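PDB 3ZED: RNA-directed RNA polymerase from Infectious pancreatic necrosis virus, which catalyses RNA-directed synthesis of viral RNA from ribonucleoside triphosphates and probably also becomes covalently attached to the genomic RNA. Local coordinates for residues B[410-420]-B[444-454]. Residues are numbered along the deposited sequence; the frame is centred on the assembly and turned at random.
Sequences CTPQHMQAMMY and AMNVAPSMVVD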
loop_
_atom_site.group_PDB
_atom_site.type_symbol
_atom_site.label_atom_id
_atom_site.label_comp_id
_atom_site.label_asym_id
_atom_site.label_seq_id
_atom_site.Cartn_x
_atom_site.Cartn_y
_atom_site.Cartn_z
ATOM N N CYS B 410 4.593 -7.632 -10.835
ATOM C CA CYS B 410 3.729 -8.634 -10.224
ATOM C C CYS B 410 2.989 -9.493 -11.245
ATOM O O CYS B 410 2.400 -8.982 -12.195
ATOM C CB CYS B 410 2.755 -7.966 -9.265
ATOM S SG CYS B 410 1.969 -9.100 -8.100
ATOM N N THR B 411 3.054 -10.819 -11.049
ATOM C CA THR B 411 2.300 -11.790 -11.829
ATOM C C THR B 411 1.111 -12.239 -10.962
ATOM O O THR B 411 1.232 -12.193 -9.728
ATOM C CB THR B 411 3.147 -13.012 -12.261
ATOM O OG1 THR B 411 3.447 -13.799 -11.108
ATOM C CG2 THR B 411 4.411 -12.633 -13.036
ATOM N N PRO B 412 -0.009 -12.755 -11.540
ATOM C CA PRO B 412 -1.092 -13.271 -10.681
ATOM C C PRO B 412 -0.568 -14.348 -9.713
ATOM O O PRO B 412 -1.049 -14.435 -8.584
ATOM C CB PRO B 412 -2.100 -13.833 -11.688
ATOM C CG PRO B 412 -1.843 -13.034 -12.953
ATOM C CD PRO B 412 -0.347 -12.886 -12.974
ATOM N N GLN B 413 0.491 -15.084 -10.126
ATOM C CA GLN B 413 1.145 -16.149 -9.360
ATOM C C GLN B 413 1.870 -15.622 -8.120
ATOM O O GLN B 413 1.944 -16.346 -7.131
ATOM C CB GLN B 413 2.102 -16.968 -10.243
ATOM C CG GLN B 413 1.352 -17.928 -11.222
ATOM C CD GLN B 413 0.714 -17.210 -12.411
ATOM O OE1 GLN B 413 1.129 -16.108 -12.810
ATOM N NE2 GLN B 413 -0.337 -17.787 -12.974
ATOM N N HIS B 414 2.374 -14.375 -8.147
ATOM C CA HIS B 414 2.974 -13.753 -6.957
ATOM C C HIS B 414 1.892 -13.547 -5.894
ATOM O O HIS B 414 2.101 -13.886 -4.729
ATOM C CB HIS B 414 3.629 -12.410 -7.291
ATOM C CG HIS B 414 4.947 -12.521 -7.978
ATOM N ND1 HIS B 414 5.066 -12.279 -9.335
ATOM C CD2 HIS B 414 6.171 -12.811 -7.469
ATOM C CE1 HIS B 414 6.355 -12.435 -9.616
ATOM N NE2 HIS B 414 7.061 -12.753 -8.524
ATOM N N MET B 415 0.716 -13.021 -6.309
ATOM C CA MET B 415 -0.392 -12.801 -5.377
ATOM C C MET B 415 -0.946 -14.133 -4.870
ATOM O O MET B 415 -1.323 -14.227 -3.705
ATOM C CB MET B 415 -1.502 -11.964 -6.024
ATOM C CG MET B 415 -2.649 -11.699 -5.085
ATOM S SD MET B 415 -3.677 -10.366 -5.662
ATOM C CE MET B 415 -5.028 -10.548 -4.535
ATOM N N GLN B 416 -0.982 -15.157 -5.745
ATOM C CA GLN B 416 -1.444 -16.487 -5.380
ATOM C C GLN B 416 -0.550 -17.078 -4.269
ATOM O O GLN B 416 -1.074 -17.688 -3.340
ATOM C CB GLN B 416 -1.460 -17.389 -6.610
ATOM C CG GLN B 416 -2.170 -18.714 -6.367
ATOM C CD GLN B 416 -2.260 -19.493 -7.633
ATOM O OE1 GLN B 416 -1.248 -19.792 -8.273
ATOM N NE2 GLN B 416 -3.473 -19.827 -8.024
ATOM N N ALA B 417 0.787 -16.889 -4.368
ATOM C CA ALA B 417 1.759 -17.344 -3.355
ATOM C C ALA B 417 1.541 -16.587 -2.024
ATOM O O ALA B 417 1.645 -17.190 -0.953
ATOM C CB ALA B 417 3.184 -17.155 -3.857
ATOM N N MET B 418 1.186 -15.291 -2.095
ATOM C CA MET B 418 0.872 -14.499 -0.889
ATOM C C MET B 418 -0.423 -15.060 -0.248
ATOM O O MET B 418 -0.482 -15.205 0.976
ATOM C CB MET B 418 0.739 -13.005 -1.217
ATOM C CG MET B 418 0.301 -12.134 -0.014
ATOM S SD MET B 418 1.294 -12.348 1.500
ATOM C CE MET B 418 2.946 -11.827 0.913
ATOM N N MET B 419 -1.436 -15.390 -1.080
ATOM C CA MET B 419 -2.708 -15.989 -0.626
ATOM C C MET B 419 -2.447 -17.331 0.061
ATOM O O MET B 419 -3.062 -17.624 1.092
ATOM C CB MET B 419 -3.701 -16.167 -1.802
ATOM C CG MET B 419 -4.405 -14.881 -2.182
ATOM S SD MET B 419 -5.451 -14.241 -0.853
ATOM C CE MET B 419 -6.589 -13.221 -1.803
ATOM N N TYR B 420 -1.505 -18.129 -0.498
ATOM C CA TYR B 420 -1.095 -19.403 0.089
ATOM C C TYR B 420 -0.533 -19.159 1.507
ATOM O O TYR B 420 -0.928 -19.836 2.447
ATOM C CB TYR B 420 -0.056 -20.093 -0.816
ATOM C CG TYR B 420 0.514 -21.361 -0.220
ATOM C CD1 TYR B 420 -0.117 -22.589 -0.410
ATOM C CD2 TYR B 420 1.684 -21.335 0.539
ATOM C CE1 TYR B 420 0.381 -23.754 0.168
ATOM C CE2 TYR B 420 2.188 -22.493 1.125
ATOM C CZ TYR B 420 1.538 -23.704 0.927
ATOM O OH TYR B 420 2.037 -24.856 1.487
ATOM N N ALA B 444 -9.910 -17.034 -2.891
ATOM C CA ALA B 444 -8.545 -16.604 -2.571
ATOM C C ALA B 444 -7.484 -17.177 -3.502
ATOM O O ALA B 444 -6.639 -16.417 -3.980
ATOM C CB ALA B 444 -8.209 -16.957 -1.128
ATOM N N MET B 445 -7.532 -18.495 -3.774
ATOM C CA MET B 445 -6.499 -19.166 -4.561
ATOM C C MET B 445 -6.736 -19.185 -6.052
ATOM O O MET B 445 -5.781 -19.084 -6.817
ATOM C CB MET B 445 -6.317 -20.635 -4.096
ATOM C CG MET B 445 -5.985 -20.810 -2.602
ATOM S SD MET B 445 -4.652 -19.746 -1.936
ATOM C CE MET B 445 -3.267 -20.300 -2.898
ATOM N N ASN B 446 -7.972 -19.381 -6.469
ATOM C CA ASN B 446 -8.247 -19.627 -7.871
ATOM C C ASN B 446 -8.785 -18.450 -8.654
ATOM O O ASN B 446 -8.690 -18.487 -9.881
ATOM C CB ASN B 446 -9.235 -20.805 -7.994
ATOM C CG ASN B 446 -8.786 -22.065 -7.293
ATOM O OD1 ASN B 446 -9.327 -22.443 -6.270
ATOM N ND2 ASN B 446 -7.813 -22.764 -7.842
ATOM N N VAL B 447 -9.376 -17.436 -8.000
ATOM C CA VAL B 447 -9.980 -16.339 -8.770
ATOM C C VAL B 447 -9.388 -14.966 -8.421
ATOM O O VAL B 447 -9.012 -14.236 -9.338
ATOM C CB VAL B 447 -11.533 -16.343 -8.610
ATOM C CG1 VAL B 447 -12.189 -15.138 -9.290
ATOM C CG2 VAL B 447 -12.145 -17.654 -9.111
ATOM N N ALA B 448 -9.353 -14.597 -7.130
ATOM C CA ALA B 448 -8.918 -13.275 -6.664
ATOM C C ALA B 448 -7.607 -12.774 -7.306
ATOM O O ALA B 448 -7.624 -11.635 -7.753
ATOM C CB ALA B 448 -8.795 -13.243 -5.144
ATOM N N PRO B 449 -6.491 -13.542 -7.418
ATOM C CA PRO B 449 -5.281 -12.976 -8.030
ATOM C C PRO B 449 -5.490 -12.414 -9.445
ATOM O O PRO B 449 -4.862 -11.396 -9.757
ATOM C CB PRO B 449 -4.297 -14.147 -8.023
ATOM C CG PRO B 449 -4.730 -14.989 -6.858
ATOM C CD PRO B 449 -6.233 -14.921 -6.936
ATOM N N SER B 450 -6.406 -13.000 -10.265
ATOM C CA SER B 450 -6.647 -12.518 -11.640
ATOM C C SER B 450 -7.678 -11.400 -11.706
ATOM O O SER B 450 -7.908 -10.832 -12.778
ATOM C CB SER B 450 -7.038 -13.657 -12.572
ATOM O OG SER B 450 -5.865 -14.340 -12.976
ATOM N N MET B 451 -8.248 -11.038 -10.575
ATOM C CA MET B 451 -9.182 -9.926 -10.553
ATOM C C MET B 451 -8.436 -8.596 -10.418
ATOM O O MET B 451 -8.948 -7.571 -10.852
ATOM C CB MET B 451 -10.194 -10.100 -9.428
ATOM C CG MET B 451 -11.281 -11.105 -9.778
ATOM S SD MET B 451 -12.274 -11.377 -8.316
ATOM C CE MET B 451 -13.521 -10.143 -8.546
ATOM N N VAL B 452 -7.232 -8.607 -9.823
ATOM C CA VAL B 452 -6.493 -7.359 -9.573
ATOM C C VAL B 452 -5.056 -7.401 -10.161
ATOM O O VAL B 452 -4.373 -6.378 -10.136
ATOM C CB VAL B 452 -6.499 -6.961 -8.065
ATOM C CG1 VAL B 452 -7.922 -6.720 -7.565
ATOM C CG2 VAL B 452 -5.787 -7.986 -7.192
ATOM N N VAL B 453 -4.622 -8.557 -10.725
ATOM C CA VAL B 453 -3.286 -8.686 -11.340
ATOM C C VAL B 453 -3.441 -9.146 -12.788
ATOM O O VAL B 453 -4.085 -10.176 -13.050
ATOM C CB VAL B 453 -2.296 -9.599 -10.566
ATOM C CG1 VAL B 453 -0.884 -9.458 -11.134
ATOM C CG2 VAL B 453 -2.325 -9.338 -9.050
ATOM N N ASP B 454 -2.830 -8.363 -13.733
ATOM C CA ASP B 454 -2.839 -8.570 -15.190
ATOM C C ASP B 454 -4.266 -8.628 -15.728
ATOM O O ASP B 454 -4.563 -9.450 -16.603
ATOM C CB ASP B 454 -2.060 -9.854 -15.596
ATOM C CG ASP B 454 -0.552 -9.786 -15.465
ATOM O OD1 ASP B 454 0.001 -8.662 -15.484
ATOM O OD2 ASP B 454 0.080 -10.855 -15.370
HETATM O O HOH W 1 2.624 -9.825 -15.008
#
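Ala444 is small enough to let Met419 lie over its backbone: Met419 CG comes to 3.3 Å from Ala444 O, and the chain, bent at its second torsion, carries SD and CE past Ala444 CB. Met445 is bent at two torsions, which folds its thioether back over the partner helix; SD meets Met419 CB and CE reaches Tyr420 CB at 3.8 Å. Its carbonyl takes the polar bond between the helices, from Gln416 NE2 to Met445 O at 2.7 Å and nearly straight (169°), the acceptor lying in the plane of the amide. Ala448 meets Met419 CE with its methyl. Pro449 has no N-H to offer the carbonyl four residues earlier, so the glutamine serves a buried acceptor where the helix is kinked; its compact ring wedges between Pro412 and Gln416, Pro449 CB lying 3.3 Å from Pro412 O. Leu782 of helix 781-789 also packs on both prolines. Val452 CG2 touches Met415 SD at 3.5 Å, a reach Met415 gains by running fully extended from a CG anti to its backbone N (chi1 -179°). The two branches of Val453 divide the work: CG2 joins that sulfur, and CG1 sits 3.4 Å from Pro412 N, against the helix start, which a Thr411-His414 capping box closes. Asp454 lays OD2 beside the Pro412 ring, 3.2 Å from CD, and one water bonded to OD2 also bonds Cys410 O; OD1 is held by Gly468 N. Helix 476-493 packs on Cys410, His414 and Met415. With segment axes 136° apart, this is a buried pair of roughly opposed helices in the polymerase palm, 412-426 and 438-452, consecutive between strand 397-403 of the antiparallel sheet and strand 456-459.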